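PDB 6O43: Orf11 from Staphylococcus phage P68, which probably acts as a phage lysin that breaks down the peptidoglycan of the staphylococcal cell wall. Local coordinates for residues F64-Y67 against E68-G72. Sequence-based numbering, arbitrary orientation.
Sequences FAVY and EKNEG
Asn70 folds back over the peptide of Val66, one helical turn earlier: its backbone N donates to Val66 O at 3.1 Å, and the two side chains are laid alongside each other, with Val66 CG1 3.6 Å from Asn70 ND2. With Asn70 CG beside its own backbone N (chi1 -67°), the amide stays over that turn; although ND2 comes close to Val66 O, the angle is too poor for a bond, and ND2 finds its hydrogen bond elsewhere in the structure.

Regular i to i+4 bonds carry the rest of this last part of helix 61-71. Glu68 N reaches Phe64 O at 2.9 Å, while Glu71 N meets Tyr67 O at 2.7 Å, where Glu71 CG also rests 3.3 Å from that oxygen. Gly72 N still bonds to Glu68 O, but the positive phi of Gly72 takes the chain out of the helix.

Residues 64-67 are all buried, as is Glu68, whose carboxylate is gripped by a salt bridge to Arg35 and by Leu80 N. The looser flank is that of Lys69 and Asn70, where Lys69 NZ arches to Asn70 OD1 at 3.3 Å. Glu71, partly exposed on the other flank, is tied by OE1 to Asn81 ND2.

No strands take part in this fold. Helix 177-187 packs against Val66 and Tyr67, while Phe36 of helix 34-38 and Val50, Leu51 and Val54 of helix 44-57 pack on Phe64, whose ring also meets Trp79.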
loop_
_atom_site.group_PDB
_atom_site.type_symbol
_atom_site.label_atom_id
_atom_site.label_comp_id
_atom_site.label_asym_id
_atom_site.label_seq_id
_atom_site.Cartn_x
_atom_site.Cartn_y
_atom_site.Cartn_z
ATOM N N PHE A 64 3.754 1.532 -6.321
ATOM C CA PHE A 64 2.758 1.037 -7.265
ATOM C C PHE A 64 3.060 -0.401 -7.672
ATOM O O PHE A 64 2.197 -1.284 -7.582
ATOM C CB PHE A 64 2.724 1.964 -8.484
ATOM C CG PHE A 64 1.525 1.780 -9.371
ATOM C CD1 PHE A 64 0.335 2.434 -9.083
ATOM C CD2 PHE A 64 1.599 0.985 -10.508
ATOM C CE1 PHE A 64 -0.771 2.282 -9.892
ATOM C CE2 PHE A 64 0.494 0.828 -11.330
ATOM C CZ PHE A 64 -0.697 1.480 -11.019
ATOM N N ALA A 65 4.299 -0.658 -8.099
ATOM C CA ALA A 65 4.675 -1.992 -8.558
ATOM C C ALA A 65 4.606 -3.012 -7.427
ATOM O O ALA A 65 4.097 -4.124 -7.609
ATOM C CB ALA A 65 6.079 -1.962 -9.162
ATOM N N VAL A 66 5.134 -2.657 -6.252
ATOM C CA VAL A 66 5.159 -3.601 -5.137
ATOM C C VAL A 66 3.744 -3.966 -4.701
ATOM O O VAL A 66 3.463 -5.122 -4.363
ATOM C CB VAL A 66 5.982 -3.027 -3.969
ATOM C CG1 VAL A 66 5.531 -3.641 -2.655
ATOM C CG2 VAL A 66 7.463 -3.283 -4.197
ATOM N N TYR A 67 2.831 -2.993 -4.698
ATOM C CA TYR A 67 1.453 -3.296 -4.318
ATOM C C TYR A 67 0.742 -4.100 -5.399
ATOM O O TYR A 67 -0.024 -5.021 -5.091
ATOM C CB TYR A 67 0.690 -2.009 -4.008
ATOM C CG TYR A 67 0.647 -1.690 -2.533
ATOM C CD1 TYR A 67 1.609 -2.197 -1.669
ATOM C CD2 TYR A 67 -0.370 -0.908 -1.998
ATOM C CE1 TYR A 67 1.572 -1.918 -0.316
ATOM C CE2 TYR A 67 -0.418 -0.628 -0.644
ATOM C CZ TYR A 67 0.555 -1.135 0.195
ATOM O OH TYR A 67 0.516 -0.859 1.545
ATOM N N GLU A 68 0.979 -3.772 -6.672
ATOM C CA GLU A 68 0.379 -4.553 -7.746
ATOM C C GLU A 68 0.863 -5.996 -7.704
ATOM O O GLU A 68 0.077 -6.930 -7.900
ATOM C CB GLU A 68 0.688 -3.917 -9.103
ATOM C CG GLU A 68 0.071 -4.646 -10.290
ATOM C CD GLU A 68 -1.450 -4.670 -10.244
ATOM O OE1 GLU A 68 -2.042 -3.851 -9.512
ATOM O OE2 GLU A 68 -2.056 -5.517 -10.935
ATOM N N LYS A 69 2.154 -6.201 -7.432
ATOM C CA LYS A 69 2.677 -7.559 -7.343
ATOM C C LYS A 69 2.025 -8.331 -6.202
ATOM O O LYS A 69 1.660 -9.502 -6.362
ATOM C CB LYS A 69 4.197 -7.524 -7.174
ATOM C CG LYS A 69 4.863 -8.889 -7.067
ATOM C CD LYS A 69 5.000 -9.343 -5.623
ATOM C CE LYS A 69 5.610 -10.738 -5.534
ATOM N NZ LYS A 69 5.746 -11.199 -4.117
ATOM N N ASN A 70 1.864 -7.691 -5.044
ATOM C CA ASN A 70 1.339 -8.396 -3.881
ATOM C C ASN A 70 -0.182 -8.497 -3.897
ATOM O O ASN A 70 -0.741 -9.421 -3.299
ATOM C CB ASN A 70 1.822 -7.714 -2.600
ATOM C CG ASN A 70 3.323 -7.848 -2.404
ATOM O OD1 ASN A 70 3.916 -8.867 -2.758
ATOM N ND2 ASN A 70 3.946 -6.816 -1.844
ATOM N N GLU A 71 -0.866 -7.567 -4.566
ATOM C CA GLU A 71 -2.314 -7.680 -4.711
ATOM C C GLU A 71 -2.694 -8.686 -5.792
ATOM O O GLU A 71 -3.605 -9.501 -5.596
ATOM C CB GLU A 71 -2.921 -6.312 -5.026
ATOM C CG GLU A 71 -3.020 -5.387 -3.825
ATOM C CD GLU A 71 -3.947 -5.926 -2.751
ATOM O OE1 GLU A 71 -4.961 -6.568 -3.101
ATOM O OE2 GLU A 71 -3.652 -5.713 -1.555
ATOM N N GLY A 72 -2.007 -8.645 -6.932
ATOM C CA GLY A 72 -2.346 -9.507 -8.046
ATOM C C GLY A 72 -3.585 -9.020 -8.779
ATOM O O GLY A 72 -4.201 -8.010 -8.441
#